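Local coordinates for NanU sialic acid binding protein (Bacteroides fragilis, PDB 4L7T) that binds sialic acid with high affinity as a SusD-family protein of the outer membrane, probably handing the sugar to its partner transporter NanO, at residues Lys444-Asp449 and Ile456-Met461; Leu430-Asp435 and Glu450-Ala455; Asp337-Ala342 and Met461-Phe466. All blocks are in the same frame, centred on the assembly; numbering follows the deposited sequence. Where two conformers were deposited one is given.

Interaction 1: Lys444-Asp449 and Ile456-Met461. With EDO (1,2-ethanediol), chain D.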
loop_
_atom_site.group_PDB
_atom_site.type_symbol
_atom_site.label_atom_id
_atom_site.label_comp_id
_atom_site.label_asym_id
_atom_site.label_seq_id
_atom_site.Cartn_x
_atom_site.Cartn_y
_atom_site.Cartn_z
ATOM N N LYS A 444 21.947 -7.114 2.199
ATOM C CA LYS A 444 21.707 -6.029 1.217
ATOM C C LYS A 444 20.379 -5.297 1.447
ATOM O O LYS A 444 20.170 -4.269 0.770
ATOM C CB LYS A 444 21.649 -6.542 -0.217
ATOM C CG LYS A 444 20.471 -7.462 -0.485
ATOM C CD LYS A 444 20.565 -8.141 -1.876
ATOM C CE LYS A 444 19.230 -8.132 -2.575
ATOM N NZ LYS A 444 18.829 -6.784 -3.171
ATOM N N TYR A 445 19.561 -5.819 2.370
ATOM C CA TYR A 445 18.166 -5.339 2.509
ATOM C C TYR A 445 18.028 -4.193 3.511
ATOM O O TYR A 445 17.061 -3.404 3.473
ATOM C CB TYR A 445 17.245 -6.488 2.919
ATOM C CG TYR A 445 17.238 -7.626 1.943
ATOM C CD1 TYR A 445 16.515 -7.522 0.743
ATOM C CD2 TYR A 445 17.903 -8.810 2.258
ATOM C CE1 TYR A 445 16.511 -8.563 -0.151
ATOM C CE2 TYR A 445 17.931 -9.901 1.356
ATOM C CZ TYR A 445 17.205 -9.753 0.162
ATOM O OH TYR A 445 17.203 -10.763 -0.769
ATOM N N MET A 446 19.029 -4.039 4.366
ATOM C CA MET A 446 18.861 -3.218 5.562
ATOM C C MET A 446 20.150 -3.073 6.293
ATOM O O MET A 446 21.012 -3.953 6.211
ATOM C CB MET A 446 17.784 -3.746 6.508
ATOM C CG MET A 446 17.983 -5.170 7.070
ATOM S SD MET A 446 16.635 -5.847 8.058
ATOM C CE MET A 446 15.169 -5.698 7.000
ATOM N N SER A 447 20.279 -1.959 7.021
ATOM C CA SER A 447 21.531 -1.726 7.750
ATOM C C SER A 447 21.255 -1.321 9.165
ATOM O O SER A 447 20.097 -1.321 9.612
ATOM C CB SER A 447 22.471 -0.778 6.976
ATOM O OG SER A 447 21.892 0.435 6.666
ATOM N N GLY A 448 22.310 -1.049 9.924
ATOM C CA GLY A 448 22.128 -0.812 11.347
ATOM C C GLY A 448 21.522 0.551 11.699
ATOM O O GLY A 448 21.385 1.481 10.868
ATOM N N ASP A 449 21.164 0.662 12.993
ATOM C CA ASP A 449 20.567 1.888 13.513
ATOM C C ASP A 449 21.464 3.129 13.538
ATOM O O ASP A 449 20.950 4.230 13.829
ATOM C CB ASP A 449 20.017 1.694 14.965
ATOM C CG ASP A 449 18.726 0.880 15.053
ATOM O OD1 ASP A 449 18.104 0.500 14.034
ATOM O OD2 ASP A 449 18.339 0.554 16.202
ATOM N N ILE A 456 14.820 3.781 10.004
ATOM C CA ILE A 456 13.389 3.973 9.642
ATOM C C ILE A 456 13.072 3.180 8.361
ATOM O O ILE A 456 12.011 2.559 8.291
ATOM C CB ILE A 456 13.038 5.438 9.486
ATOM C CG1 ILE A 456 13.157 6.110 10.875
ATOM C CG2 ILE A 456 11.548 5.650 8.938
ATOM C CD1 ILE A 456 13.180 7.651 10.877
ATOM N N LEU A 457 13.930 3.231 7.340
ATOM C CA LEU A 457 13.683 2.325 6.171
ATOM C C LEU A 457 13.548 0.860 6.612
ATOM O O LEU A 457 12.702 0.088 6.151
ATOM C CB LEU A 457 14.797 2.419 5.072
ATOM C CG LEU A 457 14.805 3.602 4.175
ATOM C CD1 LEU A 457 16.044 3.555 3.291
ATOM C CD2 LEU A 457 13.523 3.517 3.284
ATOM N N LYS A 458 14.465 0.443 7.490
ATOM C CA LYS A 458 14.510 -0.911 8.005
ATOM C C LYS A 458 13.210 -1.214 8.755
ATOM O O LYS A 458 12.632 -2.274 8.572
ATOM C CB LYS A 458 15.777 -1.090 8.914
ATOM C CG LYS A 458 15.673 -2.419 9.648
ATOM C CD LYS A 458 17.038 -2.664 10.455
ATOM C CE LYS A 458 17.113 -1.755 11.708
ATOM N NZ LYS A 458 18.519 -1.715 12.157
ATOM N N GLU A 459 12.743 -0.268 9.574
ATOM C CA GLU A 459 11.576 -0.523 10.384
ATOM C C GLU A 459 10.335 -0.637 9.455
ATOM O O GLU A 459 9.463 -1.490 9.673
ATOM C CB GLU A 459 11.329 0.597 11.391
ATOM C CG GLU A 459 10.361 0.065 12.537
ATOM C CD GLU A 459 10.944 -1.096 13.305
ATOM O OE1 GLU A 459 12.222 -1.118 13.477
ATOM O OE2 GLU A 459 10.212 -1.936 13.816
ATOM N N ARG A 460 10.302 0.180 8.417
ATOM C CA ARG A 460 9.180 0.120 7.443
ATOM C C ARG A 460 9.221 -1.155 6.636
ATOM O O ARG A 460 8.184 -1.644 6.257
ATOM C CB ARG A 460 9.197 1.379 6.580
ATOM C CG ARG A 460 8.843 2.680 7.362
ATOM C CD ARG A 460 8.675 3.920 6.445
ATOM N NE ARG A 460 7.560 3.812 5.468
ATOM C CZ ARG A 460 6.282 4.135 5.743
ATOM N NH1 ARG A 460 5.954 4.626 6.933
ATOM N NH2 ARG A 460 5.310 4.083 4.797
ATOM N N MET A 461 10.418 -1.671 6.364
ATOM C CA MET A 461 10.496 -2.915 5.611
ATOM C C MET A 461 9.971 -4.087 6.452
ATOM O O MET A 461 9.264 -4.958 5.929
ATOM C CB MET A 461 11.911 -3.220 5.151
ATOM C CG MET A 461 11.868 -4.258 4.105
ATOM S SD MET A 461 13.581 -4.634 3.731
ATOM C CE MET A 461 13.522 -5.364 2.138
HETATM C C1 EDO D . 8.067 -2.993 2.849
HETATM O O1 EDO D . 8.580 -4.312 3.350
HETATM C C2 EDO D . 7.963 -1.599 3.526
HETATM O O2 EDO D . 8.797 -0.386 3.274
#
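Met446 and Lys458 bring the two backbones to their nearest approach, 5.5 Å between CA atoms, and toward Asp449 and Ile456 the chains diverge to 8.4 Å. Segment 444-449 is an irregular loop laid beside the helical turns of 456-461. From the helix, Lys458 sends CG out anti to its backbone N (chi1 170°) and bends at chi3, which turns NZ back to the loop. There NZ donates to Ser447 O at 3.0 Å and forms a salt bridge with Asp449 OD1 at 2.9 Å; the carboxylate oxygen is met from above its plane, 47° out of it. Asp449 has a second charged partner, Arg414, on OD2, so its carboxylate lies between two cations and is probably held ionised. Nearer its backbone, the aliphatic part of Lys458 crosses Met446 at about a right angle, with CG 3.9 Å from Met446 SD. One turn on, Met461, in one of its two conformers, runs along Tyr445 and Met446: its SD is 3.8 Å from Met446 CE and its CE 3.9 Å from Tyr445 CD1, contacts the other conformer makes less certain. Tyr445 OH itself is bonded to Asp327. An ethanediol, probably from the crystallisation liquor, donates from O1 to Met461 O. Within the largely helical SusD fold, this is a loop strapped to the helix it precedes, with a buried lysine tying down the loop backbone.

Interaction 2: Leu430-Asp435 and Glu450-Ala455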
loop_
_atom_site.group_PDB
_atom_site.type_symbol
_atom_site.label_atom_id
_atom_site.label_comp_id
_atom_site.label_asym_id
_atom_site.label_seq_id
_atom_site.Cartn_x
_atom_site.Cartn_y
_atom_site.Cartn_z
ATOM N N LEU A 430 17.903 -4.411 20.915
ATOM C CA LEU A 430 16.757 -4.331 19.993
ATOM C C LEU A 430 16.160 -2.947 19.911
ATOM O O LEU A 430 15.585 -2.571 18.864
ATOM C CB LEU A 430 15.669 -5.330 20.366
ATOM C CG LEU A 430 16.134 -6.785 20.382
ATOM C CD1 LEU A 430 14.966 -7.652 20.795
ATOM C CD2 LEU A 430 16.666 -7.207 18.976
ATOM N N ALA A 431 16.247 -2.172 21.001
ATOM C CA ALA A 431 15.661 -0.851 20.955
ATOM C C ALA A 431 16.506 0.123 20.159
ATOM O O ALA A 431 17.765 0.060 20.205
ATOM C CB ALA A 431 15.422 -0.343 22.444
ATOM N N TYR A 432 15.884 1.078 19.443
ATOM C CA TYR A 432 16.615 2.116 18.748
ATOM C C TYR A 432 17.359 3.002 19.772
ATOM O O TYR A 432 16.740 3.366 20.801
ATOM C CB TYR A 432 15.643 2.960 17.916
ATOM C CG TYR A 432 16.276 4.122 17.187
ATOM C CD1 TYR A 432 16.907 3.923 15.919
ATOM C CD2 TYR A 432 16.361 5.389 17.787
ATOM C CE1 TYR A 432 17.520 4.952 15.255
ATOM C CE2 TYR A 432 16.916 6.489 17.080
ATOM C CZ TYR A 432 17.567 6.225 15.820
ATOM O OH TYR A 432 18.123 7.262 15.105
ATOM N N PRO A 433 18.661 3.318 19.524
ATOM C CA PRO A 433 19.464 3.070 18.315
ATOM C C PRO A 433 20.518 1.967 18.443
ATOM O O PRO A 433 21.601 2.086 17.826
ATOM C CB PRO A 433 20.184 4.381 18.118
ATOM C CG PRO A 433 20.590 4.730 19.652
ATOM C CD PRO A 433 19.367 4.216 20.478
ATOM N N ASN A 434 20.161 0.902 19.138
ATOM C CA ASN A 434 21.056 -0.215 19.459
ATOM C C ASN A 434 20.966 -1.418 18.520
ATOM O O ASN A 434 21.696 -2.421 18.714
ATOM C CB ASN A 434 20.765 -0.726 20.863
ATOM C CG ASN A 434 20.741 0.393 21.936
ATOM O OD1 ASN A 434 19.974 0.299 22.937
ATOM N ND2 ASN A 434 21.465 1.449 21.691
ATOM N N ASP A 435 20.042 -1.403 17.541
ATOM C CA ASP A 435 19.885 -2.576 16.680
ATOM C C ASP A 435 20.870 -2.434 15.504
ATOM O O ASP A 435 20.629 -1.734 14.486
ATOM C CB ASP A 435 18.406 -2.726 16.253
ATOM C CG ASP A 435 18.170 -3.796 15.208
ATOM O OD1 ASP A 435 19.083 -4.651 14.915
ATOM O OD2 ASP A 435 17.032 -3.784 14.640
ATOM N N GLU A 450 22.770 3.032 13.176
ATOM C CA GLU A 450 23.626 4.189 13.241
ATOM C C GLU A 450 23.219 5.282 12.345
ATOM O O GLU A 450 23.687 6.404 12.497
ATOM C CB GLU A 450 25.091 3.911 12.856
ATOM C CG GLU A 450 25.601 2.516 13.019
ATOM C CD GLU A 450 25.032 1.526 12.010
ATOM O OE1 GLU A 450 25.301 1.556 10.756
ATOM O OE2 GLU A 450 24.379 0.658 12.522
ATOM N N ASP A 451 22.324 5.032 11.372
ATOM C CA ASP A 451 21.873 6.125 10.567
ATOM C C ASP A 451 20.336 6.186 10.730
ATOM O O ASP A 451 19.706 5.156 10.541
ATOM C CB ASP A 451 22.182 5.932 9.078
ATOM C CG ASP A 451 21.665 7.079 8.263
ATOM O OD1 ASP A 451 22.201 8.212 8.281
ATOM O OD2 ASP A 451 20.583 6.921 7.580
ATOM N N PRO A 452 19.780 7.341 11.140
ATOM C CA PRO A 452 18.309 7.424 11.441
ATOM C C PRO A 452 17.436 7.036 10.238
ATOM O O PRO A 452 16.503 6.224 10.406
ATOM C CB PRO A 452 18.105 8.884 11.823
ATOM C CG PRO A 452 19.403 9.260 12.495
ATOM C CD PRO A 452 20.509 8.485 11.728
ATOM N N LEU A 453 17.752 7.570 9.067
ATOM C CA LEU A 453 16.928 7.217 7.894
ATOM C C LEU A 453 17.026 5.735 7.537
ATOM O O LEU A 453 16.001 5.122 7.155
ATOM C CB LEU A 453 17.249 8.097 6.689
ATOM C CG LEU A 453 16.864 9.590 6.790
ATOM C CD1 LEU A 453 17.283 10.368 5.562
ATOM C CD2 LEU A 453 15.339 9.785 7.005
ATOM N N GLU A 454 18.224 5.122 7.542
ATOM C CA GLU A 454 18.271 3.656 7.429
ATOM C C GLU A 454 17.523 2.897 8.486
ATOM O O GLU A 454 16.972 1.901 8.137
ATOM C CB GLU A 454 19.738 3.095 7.271
ATOM C CG GLU A 454 20.475 3.726 6.096
ATOM C CD GLU A 454 20.084 3.094 4.745
ATOM O OE1 GLU A 454 19.488 1.984 4.773
ATOM O OE2 GLU A 454 20.407 3.683 3.678
ATOM N N ALA A 455 17.514 3.354 9.773
ATOM C CA ALA A 455 16.794 2.636 10.807
ATOM C C ALA A 455 15.264 2.656 10.478
ATOM O O ALA A 455 14.605 1.653 10.649
ATOM C CB ALA A 455 17.031 3.271 12.165
#
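Tyr432 reaches from its loop to the first turn of helix 452-463, meeting Ala455 with CD1 and CE1 and Pro452 with its hydroxyl. Its CB points at the helix, and with CG opposite the backbone N across the CA-CB bond (chi1 177°) the ring is carried toward Ala455. Beyond CG, CD1 lies 3.8 Å from Ala455 CB. The next atom, CE1, comes closer to the same methyl, at 3.6 Å, with the methyl approaching the ring obliquely. One ring face is covered within its own segment by Pro433 CB, 3.7 Å above the ring centre; a cis peptide bond joins Tyr432 to this proline. The helix turn that receives the ring is a capped N-terminus: Asp451 is the N-cap, and its OD2 accepts from Glu454 N at 3.0 Å in a nearly straight bond (170°), while Pro452 fills the first helical position. At the tip of Tyr432, OH passes obliquely against that proline, 3.5 Å from Pro452 CG and 3.7 Å from Pro452 CB, in a van der Waals contact. Elsewhere the side chain of Tyr432 touches Thr407 and Arg414 of helix 407-418, placing it between two helices.

Interaction 3: Asp337-Ala342 and Met461-Phe466. With EDO (1,2-ethanediol), chain D.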
loop_
_atom_site.group_PDB
_atom_site.type_symbol
_atom_site.label_atom_id
_atom_site.label_comp_id
_atom_site.label_asym_id
_atom_site.label_seq_id
_atom_site.Cartn_x
_atom_site.Cartn_y
_atom_site.Cartn_z
ATOM N N ASP A 337 11.281 -11.187 16.858
ATOM C CA ASP A 337 10.312 -10.381 16.163
ATOM C C ASP A 337 9.120 -11.212 15.693
ATOM O O ASP A 337 9.226 -12.013 14.762
ATOM C CB ASP A 337 11.022 -9.673 14.966
ATOM C CG ASP A 337 10.227 -8.466 14.388
ATOM O OD1 ASP A 337 8.951 -8.461 14.448
ATOM O OD2 ASP A 337 10.905 -7.594 13.827
ATOM N N THR A 338 7.958 -10.935 16.261
ATOM C CA THR A 338 6.724 -11.631 15.919
ATOM C C THR A 338 6.250 -11.404 14.451
ATOM O O THR A 338 5.398 -12.141 13.933
ATOM C CB THR A 338 5.549 -11.249 16.847
ATOM O OG1 THR A 338 5.169 -9.860 16.709
ATOM C CG2 THR A 338 5.878 -11.551 18.318
ATOM N N ARG A 339 6.793 -10.377 13.810
ATOM C CA ARG A 339 6.370 -10.013 12.452
ATOM C C ARG A 339 6.880 -11.026 11.418
ATOM O O ARG A 339 6.299 -11.126 10.328
ATOM C CB ARG A 339 6.797 -8.588 12.042
ATOM C CG ARG A 339 6.241 -7.491 12.982
ATOM C CD ARG A 339 6.778 -6.156 12.527
ATOM N NE ARG A 339 8.151 -5.994 12.992
ATOM C CZ ARG A 339 8.805 -4.836 13.174
ATOM N NH1 ARG A 339 8.274 -3.634 12.821
ATOM N NH2 ARG A 339 10.066 -4.821 13.621
ATOM N N LYS A 340 7.895 -11.804 11.768
ATOM C CA LYS A 340 8.510 -12.772 10.805
ATOM C C LYS A 340 7.512 -13.880 10.531
ATOM O O LYS A 340 7.067 -14.041 9.396
ATOM C CB LYS A 340 9.805 -13.324 11.368
ATOM C CG LYS A 340 10.407 -14.452 10.473
ATOM C CD LYS A 340 11.668 -15.062 11.076
ATOM C CE LYS A 340 12.129 -16.225 10.205
ATOM N NZ LYS A 340 13.599 -16.511 10.428
ATOM N N ASP A 341 7.061 -14.601 11.557
ATOM C CA ASP A 341 5.997 -15.589 11.397
ATOM C C ASP A 341 4.640 -15.104 10.924
ATOM O O ASP A 341 3.926 -15.819 10.200
ATOM C CB ASP A 341 5.779 -16.354 12.732
ATOM C CG ASP A 341 6.885 -17.377 13.020
ATOM O OD1 ASP A 341 7.758 -17.687 12.145
ATOM O OD2 ASP A 341 6.895 -17.901 14.161
ATOM N N ALA A 342 4.251 -13.868 11.293
ATOM C CA ALA A 342 2.993 -13.315 10.808
ATOM C C ALA A 342 3.129 -12.969 9.324
ATOM O O ALA A 342 2.144 -12.934 8.644
ATOM C CB ALA A 342 2.613 -12.045 11.578
ATOM N N MET A 461 10.418 -1.671 6.364
ATOM C CA MET A 461 10.496 -2.915 5.611
ATOM C C MET A 461 9.971 -4.087 6.452
ATOM O O MET A 461 9.264 -4.958 5.929
ATOM C CB MET A 461 11.911 -3.220 5.151
ATOM C CG MET A 461 11.868 -4.258 4.105
ATOM S SD MET A 461 13.581 -4.634 3.731
ATOM C CE MET A 461 13.522 -5.364 2.138
ATOM N N ARG A 462 10.218 -4.051 7.756
ATOM C CA ARG A 462 9.813 -5.140 8.649
ATOM C C ARG A 462 8.313 -5.015 8.895
ATOM O O ARG A 462 7.623 -6.014 9.030
ATOM C CB ARG A 462 10.550 -5.038 9.972
ATOM C CG ARG A 462 12.024 -5.299 9.807
ATOM C CD ARG A 462 12.772 -5.211 11.128
ATOM N NE ARG A 462 14.126 -5.796 10.936
ATOM C CZ ARG A 462 15.180 -5.589 11.715
ATOM N NH1 ARG A 462 15.183 -4.664 12.678
ATOM N NH2 ARG A 462 16.338 -6.231 11.474
ATOM N N GLU A 463 7.797 -3.792 8.958
ATOM C CA GLU A 463 6.382 -3.564 9.357
ATOM C C GLU A 463 5.377 -3.717 8.183
ATOM O O GLU A 463 4.216 -4.133 8.410
ATOM C CB GLU A 463 6.297 -2.086 9.853
ATOM C CG GLU A 463 4.955 -1.637 10.557
ATOM C CD GLU A 463 4.604 -2.484 11.819
ATOM O OE1 GLU A 463 5.491 -3.000 12.544
ATOM O OE2 GLU A 463 3.352 -2.604 12.025
ATOM N N PHE A 464 5.832 -3.451 6.944
ATOM C CA PHE A 464 4.883 -3.317 5.818
ATOM C C PHE A 464 5.150 -4.208 4.632
ATOM O O PHE A 464 4.703 -3.944 3.535
ATOM C CB PHE A 464 4.889 -1.842 5.354
ATOM C CG PHE A 464 4.416 -0.894 6.398
ATOM C CD1 PHE A 464 3.145 -0.974 6.895
ATOM C CD2 PHE A 464 5.285 0.039 6.912
ATOM C CE1 PHE A 464 2.738 -0.067 7.909
ATOM C CE2 PHE A 464 4.872 0.946 7.944
ATOM C CZ PHE A 464 3.629 0.875 8.397
ATOM N N MET A 465 5.731 -5.338 4.873
ATOM C CA MET A 465 5.886 -6.261 3.694
ATOM C C MET A 465 4.514 -6.625 3.215
ATOM O O MET A 465 3.579 -6.901 4.011
ATOM C CB MET A 465 6.562 -7.597 4.127
ATOM C CG MET A 465 7.914 -7.526 4.680
ATOM S SD MET A 465 8.703 -9.224 4.790
ATOM C CE MET A 465 8.498 -9.717 3.234
ATOM N N PHE A 466 4.360 -6.706 1.908
ATOM C CA PHE A 466 3.028 -6.993 1.284
ATOM C C PHE A 466 1.962 -5.895 1.463
ATOM O O PHE A 466 0.760 -6.135 1.240
ATOM C CB PHE A 466 2.482 -8.393 1.676
ATOM C CG PHE A 466 3.552 -9.419 1.766
ATOM C CD1 PHE A 466 4.222 -9.864 0.582
ATOM C CD2 PHE A 466 3.979 -9.897 3.017
ATOM C CE1 PHE A 466 5.224 -10.755 0.672
ATOM C CE2 PHE A 466 4.981 -10.770 3.106
ATOM C CZ PHE A 466 5.620 -11.235 1.914
HETATM C C1 EDO D . 8.067 -2.993 2.849
HETATM O O1 EDO D . 8.580 -4.312 3.350
HETATM C C2 EDO D . 7.963 -1.599 3.526
HETATM O O2 EDO D . 8.797 -0.386 3.274
HETATM O O HOH W 1 12.929 -3.683 14.229
#
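Arg339 leaves its backbone with CG anti to the carbonyl carbon (chi1 -59°) and folds at chi3 (-79°), laying its guanidinium across Arg462 and bringing NH1 to Glu463. Glu463 contributes a bend of its own at chi2 (59°), which turns OE1 back to Arg339. Here NH1 donates to Glu463 OE1 at 2.9 Å; the oxygen receives it on its anti lone pair, slightly tilted from the guanidinium plane. Arg462 CB packs over the centre of one guanidinium face, 3.6 Å above the plane, so the charged group rests on the aliphatic root of another arginine while its rim makes the polar bonds. The second side of that rim is taken by Asp337, gripped side-on: Arg339 NE donates to Asp337 OD1 at 3.0 Å and Arg339 NH2 to Asp337 OD2 at 2.9 Å. Together Asp337, Arg339 and Glu463 form a buried salt-bridge network that joins the turn leading into helix 339-343 to the end of helix 452-463. Asp337 OD1 also makes a capping bond, accepting from Arg339 N at 3.0 Å; one oxygen thus takes two donors from a single residue, fixing carboxylate and guanidinium relative to this turn. A further acidic partner of Arg339 NH1 is Glu459, one helical turn before Glu463, and the surrounding acids should offset the charge of the arginine. On the other oxygen of Glu463, OE2, Arg387 and Arg416 form salt bridges. The extended Arg462 runs past Arg339, reaching Ala332 O with NE and Asp435 with NH1. A water accepts from Arg462 NH1 at 2.9 Å and, weakly, from Arg339 NH2, bridging the two like-charged groups.

In the fold
All three interactions draw on helix 452-463, taken in order from its N-terminus in interaction 2, through its middle in interaction 1, to its C-terminal end in interaction 3. The centres of interactions 1 and 2 lie about 8 Å apart, those of interactions 1 and 3 about 12 Å, and those of interactions 2 and 3 about 17 Å. Along the chain the segments of interactions 1 and 2 alternate, and both are nested within the long loop closed by interaction 3. Asp435 connects them, pairing with Asp449 through the backbone and with Arg462 by a salt bridge, while Glu459 reaches Arg339. Salt bridges and hydrogen bonds thus tie the loop just before the helix, and the distant 337-342, to one helix of the SusD-family region.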